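Local coordinates for arginase (Thermus thermophilus, PDB 2EF5), which probably catalyses the manganese-dependent hydrolysis of L-arginine to L-ornithine and urea, at residues V6-D11 with L74-R79; E68-A73 with P148-V153; A25-R30 with I90-D95; G101-A106 with S257-E262. All coordinates share one frame; numbering follows the deposited sequence.

Contact 1 (V6-D11 with L74-R79); sequences VGVPMD and LVLKER. With LYS (lysine), chain K.
Val-6 and Val-8 meet Leu-76 without any flat group between them: no ring, amide or guanidinium lends a face or an edge, and branched methyls do all the touching. The two valines stand two residues apart on strand 2-8, so both direct CB at helix 66-81, and the fork of Leu-76 reaches them together. Its CD1 lies 4.0 Å from Val-6 CG1, while its CD2 lies 3.9 Å from Val-8 CG2. The axis of the Val-8 side chain runs across that of Leu-76 at nearly a right angle, and Val-6 meets it on a slant. With CG of Leu-76 anti to the backbone N (chi1 174°), the fork is carried from the helix to the strand. Beta-branched valine suits an extended backbone, whereas leucine, which branches one carbon later, bridges the gap from a helix.

Gly-7, between the valines, sends its backbone bonds to Gly-46 and Val-48. Farther along, Pro-9 forms the centre of an inverse gamma turn, and its CB comes within 3.1 Å of NZ of the bound lysine. Around the hydrophobic cluster, Val-91 of strand 87-93 touches both valines and Leu-76, Ser-102 of helix 99-107 borders Leu-76, and backbone hydrogen bonds from Val-6 to Ile-90 and Leu-92 join strand 2-8 to strand 87-93 beside helix 66-81.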
loop_
_atom_site.group_PDB
_atom_site.type_symbol
_atom_site.label_atom_id
_atom_site.label_comp_id
_atom_site.label_asym_id
_atom_site.label_seq_id
_atom_site.Cartn_x
_atom_site.Cartn_y
_atom_site.Cartn_z
ATOM N N VAL A 6 -14.239 -40.656 22.976
ATOM C CA VAL A 6 -14.879 -41.491 21.967
ATOM C C VAL A 6 -14.062 -41.445 20.682
ATOM O O VAL A 6 -13.573 -40.387 20.282
ATOM C CB VAL A 6 -16.319 -41.031 21.676
ATOM C CG1 VAL A 6 -16.322 -39.608 21.162
ATOM C CG2 VAL A 6 -16.954 -41.956 20.659
ATOM N N GLY A 7 -13.906 -42.598 20.042
ATOM C CA GLY A 7 -13.135 -42.648 18.813
ATOM C C GLY A 7 -13.978 -42.797 17.564
ATOM O O GLY A 7 -15.088 -43.335 17.596
ATOM N N VAL A 8 -13.448 -42.295 16.458
ATOM C CA VAL A 8 -14.112 -42.383 15.167
ATOM C C VAL A 8 -13.048 -42.850 14.171
ATOM O O VAL A 8 -12.367 -42.040 13.549
ATOM C CB VAL A 8 -14.674 -41.015 14.721
ATOM C CG1 VAL A 8 -15.510 -41.176 13.459
ATOM C CG2 VAL A 8 -15.512 -40.414 15.827
ATOM N N PRO A 9 -12.879 -44.176 14.029
ATOM C CA PRO A 9 -11.891 -44.748 13.113
ATOM C C PRO A 9 -12.352 -44.619 11.670
ATOM O O PRO A 9 -12.548 -45.612 10.972
ATOM C CB PRO A 9 -11.809 -46.193 13.577
ATOM C CG PRO A 9 -13.223 -46.479 13.955
ATOM C CD PRO A 9 -13.614 -45.243 14.735
ATOM N N MET A 10 -12.515 -43.380 11.231
ATOM C CA MET A 10 -12.987 -43.093 9.887
ATOM C C MET A 10 -11.864 -42.682 8.943
ATOM O O MET A 10 -11.056 -41.800 9.250
ATOM C CB MET A 10 -14.049 -41.994 9.962
ATOM C CG MET A 10 -14.706 -41.618 8.648
ATOM S SD MET A 10 -16.027 -40.416 8.950
ATOM C CE MET A 10 -15.123 -38.942 8.985
ATOM N N ASP A 11 -11.826 -43.339 7.792
ATOM C CA ASP A 11 -10.837 -43.082 6.762
ATOM C C ASP A 11 -11.586 -43.275 5.448
ATOM O O ASP A 11 -11.387 -44.268 4.744
ATOM C CB ASP A 11 -9.695 -44.096 6.854
ATOM C CG ASP A 11 -8.525 -43.738 5.961
ATOM O OD1 ASP A 11 -8.755 -43.195 4.863
ATOM O OD2 ASP A 11 -7.371 -44.011 6.351
ATOM N N LEU A 74 -23.427 -38.599 12.246
ATOM C CA LEU A 74 -24.723 -38.436 12.898
ATOM C C LEU A 74 -24.777 -39.245 14.193
ATOM O O LEU A 74 -25.314 -38.788 15.199
ATOM C CB LEU A 74 -25.851 -38.870 11.946
ATOM C CG LEU A 74 -27.280 -38.463 12.322
ATOM C CD1 LEU A 74 -27.343 -36.959 12.572
ATOM C CD2 LEU A 74 -28.236 -38.866 11.197
ATOM N N VAL A 75 -24.214 -40.447 14.167
ATOM C CA VAL A 75 -24.183 -41.286 15.357
ATOM C C VAL A 75 -23.326 -40.572 16.401
ATOM O O VAL A 75 -23.660 -40.554 17.588
ATOM C CB VAL A 75 -23.570 -42.674 15.052
ATOM C CG1 VAL A 75 -23.393 -43.473 16.335
ATOM C CG2 VAL A 75 -24.464 -43.430 14.085
ATOM N N LEU A 76 -22.223 -39.982 15.948
ATOM C CA LEU A 76 -21.325 -39.252 16.841
ATOM C C LEU A 76 -22.050 -38.057 17.462
ATOM O O LEU A 76 -21.994 -37.851 18.670
ATOM C CB LEU A 76 -20.093 -38.766 16.075
ATOM C CG LEU A 76 -19.111 -37.855 16.818
ATOM C CD1 LEU A 76 -18.523 -38.596 18.010
ATOM C CD2 LEU A 76 -18.007 -37.415 15.864
ATOM N N LYS A 77 -22.728 -37.274 16.629
ATOM C CA LYS A 77 -23.458 -36.110 17.112
ATOM C C LYS A 77 -24.438 -36.509 18.211
ATOM O O LYS A 77 -24.480 -35.892 19.272
ATOM C CB LYS A 77 -24.214 -35.447 15.960
ATOM C CG LYS A 77 -25.127 -34.299 16.371
ATOM C CD LYS A 77 -25.944 -33.808 15.188
ATOM C CE LYS A 77 -26.944 -32.740 15.605
ATOM N NZ LYS A 77 -27.770 -32.285 14.446
ATOM N N GLU A 78 -25.217 -37.554 17.955
ATOM C CA GLU A 78 -26.207 -38.024 18.919
ATOM C C GLU A 78 -25.573 -38.518 20.208
ATOM O O GLU A 78 -26.103 -38.293 21.298
ATOM C CB GLU A 78 -27.045 -39.140 18.299
ATOM C CG GLU A 78 -27.651 -38.755 16.966
ATOM C CD GLU A 78 -28.454 -39.873 16.342
ATOM O OE1 GLU A 78 -27.942 -41.013 16.268
ATOM O OE2 GLU A 78 -29.597 -39.606 15.917
ATOM N N ARG A 79 -24.439 -39.201 20.078
ATOM C CA ARG A 79 -23.732 -39.725 21.237
ATOM C C ARG A 79 -23.252 -38.603 22.150
ATOM O O ARG A 79 -23.351 -38.705 23.370
ATOM C CB ARG A 79 -22.539 -40.574 20.791
ATOM C CG ARG A 79 -21.782 -41.203 21.944
ATOM C CD ARG A 79 -22.513 -42.409 22.512
ATOM N NE ARG A 79 -22.161 -42.642 23.911
ATOM C CZ ARG A 79 -22.083 -43.843 24.473
ATOM N NH1 ARG A 79 -22.326 -44.931 23.751
ATOM N NH2 ARG A 79 -21.772 -43.961 25.759
HETATM N N LYS K . -6.236 -51.732 17.628
HETATM C CA LYS K . -7.615 -51.134 17.020
HETATM C C LYS K . -8.557 -52.464 16.740
HETATM O O LYS K . -9.635 -52.532 17.358
HETATM C CB LYS K . -7.121 -50.370 15.703
HETATM C CG LYS K . -7.697 -49.070 14.829
HETATM C CD LYS K . -7.558 -48.830 13.309
HETATM C CE LYS K . -8.966 -48.046 12.805
HETATM N NZ LYS K . -10.444 -48.673 12.274
HETATM O OXT LYS K . -8.363 -53.433 15.937
#

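Contact 2 (E68-A73 with P148-V153); sequences EIRAAA and PRLTEV
This is a polar helix-helix contact at the protein surface, where helices 66-81 and 148-154 of the alpha/beta arginase fold run nearly parallel (13°), with their local axes 10.4 Å apart. At its heart is a salt-bridge network of Arg-70, Arg-149 and Glu-152. Arg-70 is the knob, entering a hole made by Arg-149, Leu-150, Glu-152 and Val-153. CG anti to the backbone N and an extended chain as far as NE carry its guanidinium across the interval, a distance for which a long residue is suited; on the way its CB passes 4.1 Å from Leu-150 CD2.

The guanidinium then lies flat on that of Arg-149, planes 5° apart and centres 3.5 Å apart, because Arg-149 bends at its second and third torsions to bring its own group over. Val-153 covers the opposite face. The closeness of two positive groups is probably offset by Glu-152, whose OE2 serves both arginines, and by Glu-67, which forms a further salt bridge with Arg-149 NE. Replacing Arg-70 by an alanine would probably leave Glu-152 OE2 with one arginine partner fewer and the Arg-149 guanidinium without its stacking mate. On helix 99-107, Met-100 is touched by both Ile-69 and Leu-150.

Two bent bonds limit the rotation of the Arg-70 head, their acceptors both tilted out of the guanidinium plane: NE donates to Arg-149 O at 2.7 Å, and NH2 donates at 2.8 Å to Glu-152 OE2, which receives it on its anti lone pair.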
loop_
_atom_site.group_PDB
_atom_site.type_symbol
_atom_site.label_atom_id
_atom_site.label_comp_id
_atom_site.label_asym_id
_atom_site.label_seq_id
_atom_site.Cartn_x
_atom_site.Cartn_y
_atom_site.Cartn_z
ATOM N N GLU A 68 -22.107 -42.352 3.863
ATOM C CA GLU A 68 -21.486 -43.148 4.918
ATOM C C GLU A 68 -20.897 -42.216 5.974
ATOM O O GLU A 68 -20.969 -42.484 7.175
ATOM C CB GLU A 68 -20.391 -44.053 4.344
ATOM C CG GLU A 68 -20.916 -45.167 3.448
ATOM C CD GLU A 68 -21.011 -44.769 1.989
ATOM O OE1 GLU A 68 -21.539 -43.677 1.684
ATOM O OE2 GLU A 68 -20.561 -45.562 1.140
ATOM N N ILE A 69 -20.313 -41.115 5.514
ATOM C CA ILE A 69 -19.733 -40.134 6.416
ATOM C C ILE A 69 -20.853 -39.493 7.232
ATOM O O ILE A 69 -20.748 -39.357 8.450
ATOM C CB ILE A 69 -18.970 -39.053 5.631
ATOM C CG1 ILE A 69 -17.724 -39.672 4.990
ATOM C CG2 ILE A 69 -18.587 -37.910 6.549
ATOM C CD1 ILE A 69 -16.984 -38.748 4.048
ATOM N N ARG A 70 -21.930 -39.115 6.552
ATOM C CA ARG A 70 -23.079 -38.507 7.212
ATOM C C ARG A 70 -23.622 -39.430 8.312
ATOM O O ARG A 70 -23.882 -38.991 9.433
ATOM C CB ARG A 70 -24.176 -38.225 6.179
ATOM C CG ARG A 70 -25.451 -37.590 6.724
ATOM C CD ARG A 70 -26.473 -37.422 5.598
ATOM N NE ARG A 70 -27.595 -36.564 5.968
ATOM C CZ ARG A 70 -28.583 -36.919 6.781
ATOM N NH1 ARG A 70 -28.604 -38.129 7.320
ATOM N NH2 ARG A 70 -29.553 -36.061 7.058
ATOM N N ALA A 71 -23.779 -40.711 7.985
ATOM C CA ALA A 71 -24.300 -41.687 8.940
ATOM C C ALA A 71 -23.435 -41.777 10.196
ATOM O O ALA A 71 -23.942 -41.691 11.315
ATOM C CB ALA A 71 -24.410 -43.062 8.275
ATOM N N ALA A 72 -22.129 -41.942 10.010
ATOM C CA ALA A 72 -21.207 -42.036 11.140
ATOM C C ALA A 72 -21.196 -40.754 11.972
ATOM O O ALA A 72 -21.310 -40.802 13.194
ATOM C CB ALA A 72 -19.803 -42.352 10.645
ATOM N N ALA A 73 -21.050 -39.613 11.305
ATOM C CA ALA A 73 -21.027 -38.328 11.990
ATOM C C ALA A 73 -22.317 -38.091 12.772
ATOM O O ALA A 73 -22.308 -37.460 13.827
ATOM C CB ALA A 73 -20.813 -37.205 10.986
ATOM N N PRO A 148 -26.221 -29.988 0.809
ATOM C CA PRO A 148 -27.422 -29.946 1.651
ATOM C C PRO A 148 -27.559 -31.143 2.605
ATOM O O PRO A 148 -28.013 -30.971 3.737
ATOM C CB PRO A 148 -28.556 -29.881 0.626
ATOM C CG PRO A 148 -27.928 -29.141 -0.515
ATOM C CD PRO A 148 -26.571 -29.794 -0.610
ATOM N N ARG A 149 -27.177 -32.341 2.148
ATOM C CA ARG A 149 -27.255 -33.562 2.967
ATOM C C ARG A 149 -26.424 -33.425 4.230
ATOM O O ARG A 149 -26.679 -34.085 5.237
ATOM C CB ARG A 149 -26.740 -34.800 2.206
ATOM C CG ARG A 149 -27.737 -35.488 1.287
ATOM C CD ARG A 149 -28.921 -36.052 2.023
ATOM N NE ARG A 149 -28.766 -37.353 2.648
ATOM C CZ ARG A 149 -29.627 -37.845 3.525
ATOM N NH1 ARG A 149 -30.678 -37.132 3.867
ATOM N NH2 ARG A 149 -29.432 -39.041 4.069
ATOM N N LEU A 150 -25.416 -32.572 4.164
ATOM C CA LEU A 150 -24.531 -32.376 5.297
ATOM C C LEU A 150 -24.893 -31.166 6.144
ATOM O O LEU A 150 -24.960 -31.255 7.371
ATOM C CB LEU A 150 -23.091 -32.255 4.803
ATOM C CG LEU A 150 -22.536 -33.467 4.042
ATOM C CD1 LEU A 150 -21.113 -33.180 3.591
ATOM C CD2 LEU A 150 -22.570 -34.700 4.934
ATOM N N THR A 151 -25.129 -30.035 5.492
ATOM C CA THR A 151 -25.472 -28.818 6.211
ATOM C C THR A 151 -26.804 -28.927 6.948
ATOM O O THR A 151 -26.966 -28.339 8.018
ATOM C CB THR A 151 -25.527 -27.602 5.260
ATOM O OG1 THR A 151 -26.483 -27.846 4.220
ATOM C CG2 THR A 151 -24.153 -27.356 4.632
ATOM N N GLU A 152 -27.748 -29.686 6.392
ATOM C CA GLU A 152 -29.059 -29.828 7.021
ATOM C C GLU A 152 -28.994 -30.411 8.426
ATOM O O GLU A 152 -29.825 -30.086 9.273
ATOM C CB GLU A 152 -29.999 -30.686 6.157
ATOM C CG GLU A 152 -29.491 -32.079 5.834
ATOM C CD GLU A 152 -30.506 -32.902 5.059
ATOM O OE1 GLU A 152 -31.251 -32.317 4.245
ATOM O OE2 GLU A 152 -30.553 -34.135 5.253
ATOM N N VAL A 153 -28.011 -31.263 8.686
ATOM C CA VAL A 153 -27.897 -31.861 10.008
ATOM C C VAL A 153 -26.636 -31.480 10.783
ATOM O O VAL A 153 -26.544 -31.750 11.982
ATOM C CB VAL A 153 -27.968 -33.402 9.934
ATOM C CG1 VAL A 153 -29.359 -33.839 9.496
ATOM C CG2 VAL A 153 -26.915 -33.927 8.968
#

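Contact 3 (A25-R30 with I90-D95)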
loop_
_atom_site.group_PDB
_atom_site.type_symbol
_atom_site.label_atom_id
_atom_site.label_comp_id
_atom_site.label_asym_id
_atom_site.label_seq_id
_atom_site.Cartn_x
_atom_site.Cartn_y
_atom_site.Cartn_z
ATOM N N ALA A 25 -3.994 -45.450 18.104
ATOM C CA ALA A 25 -2.679 -44.863 18.337
ATOM C C ALA A 25 -2.746 -43.870 19.496
ATOM O O ALA A 25 -1.864 -43.848 20.355
ATOM C CB ALA A 25 -2.182 -44.165 17.071
ATOM N N LEU A 26 -3.792 -43.048 19.511
ATOM C CA LEU A 26 -3.967 -42.068 20.567
ATOM C C LEU A 26 -4.209 -42.749 21.915
ATOM O O LEU A 26 -3.683 -42.309 22.943
ATOM C CB LEU A 26 -5.116 -41.126 20.210
ATOM C CG LEU A 26 -4.729 -40.137 19.105
ATOM C CD1 LEU A 26 -5.969 -39.571 18.429
ATOM C CD2 LEU A 26 -3.865 -39.029 19.713
ATOM N N ARG A 27 -5.000 -43.819 21.917
ATOM C CA ARG A 27 -5.248 -44.544 23.159
ATOM C C ARG A 27 -3.936 -45.175 23.614
ATOM O O ARG A 27 -3.615 -45.139 24.796
ATOM C CB ARG A 27 -6.307 -45.635 22.968
ATOM C CG ARG A 27 -7.717 -45.114 22.771
ATOM C CD ARG A 27 -8.716 -46.268 22.653
ATOM N NE ARG A 27 -10.106 -45.817 22.734
ATOM C CZ ARG A 27 -10.888 -45.569 21.684
ATOM N NH1 ARG A 27 -10.426 -45.728 20.445
ATOM N NH2 ARG A 27 -12.140 -45.162 21.875
ATOM N N TYR A 28 -3.183 -45.747 22.676
ATOM C CA TYR A 28 -1.908 -46.362 23.018
ATOM C C TYR A 28 -0.913 -45.346 23.569
ATOM O O TYR A 28 0.016 -45.719 24.269
ATOM C CB TYR A 28 -1.312 -47.095 21.812
ATOM C CG TYR A 28 -1.811 -48.517 21.695
ATOM C CD1 TYR A 28 -1.568 -49.440 22.713
ATOM C CD2 TYR A 28 -2.553 -48.936 20.589
ATOM C CE1 TYR A 28 -2.054 -50.748 22.637
ATOM C CE2 TYR A 28 -3.047 -50.240 20.501
ATOM C CZ TYR A 28 -2.792 -51.138 21.532
ATOM O OH TYR A 28 -3.277 -52.426 21.487
ATOM N N ALA A 29 -1.110 -44.069 23.256
ATOM C CA ALA A 29 -0.228 -43.025 23.776
ATOM C C ALA A 29 -0.645 -42.681 25.223
ATOM O O ALA A 29 -0.197 -41.688 25.796
ATOM C CB ALA A 29 -0.299 -41.791 22.895
ATOM N N ARG A 30 -1.514 -43.514 25.791
ATOM C CA ARG A 30 -1.998 -43.362 27.165
ATOM C C ARG A 30 -2.714 -42.044 27.465
ATOM O O ARG A 30 -2.530 -41.449 28.522
ATOM C CB ARG A 30 -0.833 -43.559 28.145
ATOM C CG ARG A 30 -0.079 -44.864 27.918
ATOM C CD ARG A 30 1.049 -45.059 28.915
ATOM N NE ARG A 30 0.545 -45.206 30.279
ATOM C CZ ARG A 30 0.654 -44.281 31.229
ATOM N NH1 ARG A 30 1.256 -43.124 30.972
ATOM N NH2 ARG A 30 0.146 -44.510 32.435
ATOM N N ILE A 90 -13.827 -35.658 24.316
ATOM C CA ILE A 90 -12.630 -35.642 23.490
ATOM C C ILE A 90 -12.875 -36.697 22.425
ATOM O O ILE A 90 -13.049 -37.879 22.736
ATOM C CB ILE A 90 -11.364 -36.040 24.260
ATOM C CG1 ILE A 90 -11.077 -35.031 25.373
ATOM C CG2 ILE A 90 -10.182 -36.112 23.287
ATOM C CD1 ILE A 90 -9.858 -35.389 26.213
ATOM N N VAL A 91 -12.896 -36.270 21.171
ATOM C CA VAL A 91 -13.133 -37.186 20.072
ATOM C C VAL A 91 -11.821 -37.492 19.358
ATOM O O VAL A 91 -11.139 -36.593 18.887
ATOM C CB VAL A 91 -14.141 -36.581 19.073
ATOM C CG1 VAL A 91 -14.457 -37.589 17.977
ATOM C CG2 VAL A 91 -15.412 -36.157 19.816
ATOM N N LEU A 92 -11.483 -38.775 19.299
ATOM C CA LEU A 92 -10.265 -39.246 18.657
ATOM C C LEU A 92 -10.639 -39.605 17.249
ATOM O O LEU A 92 -11.580 -40.362 17.014
ATOM C CB LEU A 92 -9.732 -40.494 19.352
ATOM C CG LEU A 92 -9.689 -40.436 20.877
ATOM C CD1 LEU A 92 -9.131 -41.747 21.410
ATOM C CD2 LEU A 92 -8.836 -39.258 21.337
ATOM N N GLY A 93 -9.903 -39.095 16.284
ATOM C CA GLY A 93 -10.319 -39.442 14.957
ATOM C C GLY A 93 -9.338 -39.879 13.920
ATOM O O GLY A 93 -8.135 -40.052 14.142
ATOM N N GLY A 94 -9.951 -40.113 12.771
ATOM C CA GLY A 94 -9.261 -40.460 11.570
ATOM C C GLY A 94 -9.569 -39.148 10.878
ATOM O O GLY A 94 -9.122 -38.099 11.352
ATOM N N ASP A 95 -10.378 -39.195 9.823
ATOM C CA ASP A 95 -10.745 -38.008 9.057
ATOM C C ASP A 95 -11.285 -36.856 9.880
ATOM O O ASP A 95 -12.064 -37.056 10.809
ATOM C CB ASP A 95 -11.817 -38.340 8.012
ATOM C CG ASP A 95 -11.392 -39.422 7.055
ATOM O OD1 ASP A 95 -10.207 -39.435 6.667
ATOM O OD2 ASP A 95 -12.253 -40.247 6.678
#
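Apolar contacts come first, between Leu-26 on helix 22-28 and Leu-92 on strand 87-93. Both direct CB at each other, and the side chains slide past one another in opposite senses, so that Leu-26 CD1 rests 4.0 Å from Leu-92 CB and 4.1 Å from Leu-92 CD2. Leucine suits both places, being long enough to span from helix to sheet and wholly hydrophobic in a buried layer. Leu-260 of strand 255-261 touches both residues, and Val-278 of helix 272-284 lies against Leu-26.

The second kind is van der Waals packing of a methyl on the stem and the flat face of an arginine. CD1 of Leu-92, the other branch of the fork, lies 3.9 Å from Arg-27 CG and sits 4.2 Å above the guanidinium plane, over its centre. Arg-27 starts with CG anti to the carbonyl carbon (chi1 -71°) and then runs extended, which lays the aliphatic stem and the flat head over the leucine.

Charged contacts hold the far end of Arg-27. NE forms a salt bridge with Asp-44 and NH1 another with Asp-47, so two carboxylates hold the head by its nitrogens while the leucine covers a face. An arginine fits this boundary because its stem can pack on a core residue while its charge meets the acids of strand 41-47.

In all, a helix is laid by apolar residues on a face of a parallel sheet, as is typical of alpha/beta sandwich enzymes such as the arginases, and strand 87-93 leads on through Gly-94 and Asp-95 to the manganese ligand His-96.

Contact 4 (G101-A106 with S257-E262); sequences GSVAGA and SLDLVE
Ser-102 and Asp-259 face each other across the gap between helix 99-107 and strand 255-261, hydroxyl against carboxylate. The local axes are nearly antiparallel (170°) and 9.3 Å apart, close enough for short side chains to meet. OG of Ser-102 is held between the backbone N and the carbonyl carbon (chi1 69°), from where it reaches the strand and donates to Asp-259 OD1 at 2.9 Å. It comes from the syn side of that oxygen but 33° out of the carboxylate plane. Ser-102 CB follows at 3.3 Å from the same OD1.

One helical turn on, Ala-106 and Ser-257 pair in a different way: the methyl CB of Ala-106 lies 3.7 Å from Ser-257 OG and 3.8 Å from Ser-257 CB, a plain packing of small groups. Alanine and serine suit this place because little room separates the backbones, the CA atoms of the two residues being 6.6 Å apart.

Helix 99-107 follows strand 87-93 and leads to strand 113-117, so this beta-alpha-beta connection passes over strands 255-261 and 212-217, which lie between those two in the sheet.

The second oxygen, OD2, is bonded to Ser-99 OG and Ser-215 OG, so three hydroxyls share the buried carboxylate. A leucine in place of Asp-259 would probably leave the hydroxyls of Ser-102, Ser-99 and Ser-215 without the carboxylate they share. Such a set of hydroxyl partners would be expected to stabilise its negative charge in the core, about 5 Å from the side chain of the manganese ligand His-96.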
loop_
_atom_site.group_PDB
_atom_site.type_symbol
_atom_site.label_atom_id
_atom_site.label_comp_id
_atom_site.label_asym_id
_atom_site.label_seq_id
_atom_site.Cartn_x
_atom_site.Cartn_y
_atom_site.Cartn_z
ATOM N N GLY A 101 -19.887 -33.889 13.034
ATOM C CA GLY A 101 -20.702 -34.480 14.079
ATOM C C GLY A 101 -20.265 -34.089 15.482
ATOM O O GLY A 101 -21.107 -33.878 16.358
ATOM N N SER A 102 -18.956 -33.977 15.708
ATOM C CA SER A 102 -18.472 -33.632 17.042
ATOM C C SER A 102 -18.849 -32.220 17.463
ATOM O O SER A 102 -19.335 -32.018 18.580
ATOM C CB SER A 102 -16.952 -33.825 17.151
ATOM O OG SER A 102 -16.244 -32.879 16.375
ATOM N N VAL A 103 -18.646 -31.245 16.580
ATOM C CA VAL A 103 -18.973 -29.862 16.907
ATOM C C VAL A 103 -20.474 -29.680 17.089
ATOM O O VAL A 103 -20.912 -29.102 18.081
ATOM C CB VAL A 103 -18.463 -28.883 15.818
ATOM C CG1 VAL A 103 -18.865 -27.452 16.169
ATOM C CG2 VAL A 103 -16.942 -28.978 15.712
ATOM N N ALA A 104 -21.257 -30.187 16.138
ATOM C CA ALA A 104 -22.711 -30.083 16.203
ATOM C C ALA A 104 -23.239 -30.769 17.458
ATOM O O ALA A 104 -24.150 -30.268 18.115
ATOM C CB ALA A 104 -23.339 -30.713 14.961
ATOM N N GLY A 105 -22.659 -31.917 17.789
ATOM C CA GLY A 105 -23.094 -32.649 18.962
ATOM C C GLY A 105 -22.676 -31.987 20.261
ATOM O O GLY A 105 -23.492 -31.838 21.168
ATOM N N ALA A 106 -21.410 -31.583 20.348
ATOM C CA ALA A 106 -20.875 -30.940 21.550
ATOM C C ALA A 106 -21.451 -29.548 21.803
ATOM O O ALA A 106 -21.435 -29.063 22.935
ATOM C CB ALA A 106 -19.341 -30.858 21.466
ATOM N N SER A 257 -14.861 -28.674 24.688
ATOM C CA SER A 257 -14.758 -29.910 23.914
ATOM C C SER A 257 -13.524 -29.912 23.019
ATOM O O SER A 257 -13.014 -28.858 22.644
ATOM C CB SER A 257 -16.030 -30.111 23.075
ATOM O OG SER A 257 -16.336 -28.940 22.335
ATOM N N LEU A 258 -13.070 -31.097 22.644
ATOM C CA LEU A 258 -11.856 -31.210 21.844
ATOM C C LEU A 258 -11.823 -32.369 20.857
ATOM O O LEU A 258 -12.270 -33.468 21.182
ATOM C CB LEU A 258 -10.657 -31.356 22.798
ATOM C CG LEU A 258 -9.311 -31.817 22.231
ATOM C CD1 LEU A 258 -8.678 -30.670 21.466
ATOM C CD2 LEU A 258 -8.391 -32.262 23.352
ATOM N N ASP A 259 -11.297 -32.118 19.656
ATOM C CA ASP A 259 -11.121 -33.183 18.666
ATOM C C ASP A 259 -9.614 -33.338 18.480
ATOM O O ASP A 259 -8.896 -32.342 18.403
ATOM C CB ASP A 259 -11.684 -32.840 17.276
ATOM C CG ASP A 259 -13.135 -32.418 17.296
ATOM O OD1 ASP A 259 -13.927 -32.973 18.076
ATOM O OD2 ASP A 259 -13.476 -31.529 16.495
ATOM N N LEU A 260 -9.146 -34.579 18.399
ATOM C CA LEU A 260 -7.735 -34.882 18.154
ATOM C C LEU A 260 -7.825 -35.721 16.887
ATOM O O LEU A 260 -8.126 -36.909 16.944
ATOM C CB LEU A 260 -7.141 -35.703 19.299
ATOM C CG LEU A 260 -7.071 -35.020 20.665
ATOM C CD1 LEU A 260 -6.494 -36.001 21.682
ATOM C CD2 LEU A 260 -6.197 -33.770 20.583
ATOM N N VAL A 261 -7.579 -35.097 15.740
ATOM C CA VAL A 261 -7.735 -35.786 14.467
ATOM C C VAL A 261 -6.522 -35.912 13.557
ATOM O O VAL A 261 -5.468 -35.336 13.803
ATOM C CB VAL A 261 -8.844 -35.100 13.627
ATOM C CG1 VAL A 261 -10.153 -35.030 14.422
ATOM C CG2 VAL A 261 -8.396 -33.688 13.245
ATOM N N GLU A 262 -6.724 -36.683 12.491
ATOM C CA GLU A 262 -5.744 -36.920 11.438
ATOM C C GLU A 262 -4.430 -37.616 11.813
ATOM O O GLU A 262 -3.447 -37.534 11.076
ATOM C CB GLU A 262 -5.461 -35.596 10.719
ATOM C CG GLU A 262 -6.682 -34.998 9.993
ATOM C CD GLU A 262 -7.022 -35.722 8.690
ATOM O OE1 GLU A 262 -6.086 -36.079 7.948
ATOM O OE2 GLU A 262 -8.220 -35.922 8.394
#

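Overall arrangement
Contacts 1, 3 and 4 meet in the parallel sheet, where strand 87-93 lies between strands 2-8 and 255-261: Val-8 N bonds to Leu-92 O at 2.7 Å on one flank, and Val-91 N to Leu-258 O at 2.9 Å on the other. Contacts 1 and 2 share helix 66-81, and Lys-77 NZ of the first reaches Val-153 O of the second at 2.8 Å. Of contacts 1, 3 and 4, contact 4 comes nearest the metal site, with the Asp-259 side chain about 9 Å from a manganese ion, whereas those of Val-8 and Leu-26 are each about 13 Å from one. The bound lysine lies by contact 1, at Pro-9, with the Arg-27 side chain of contact 3 about 7 Å away.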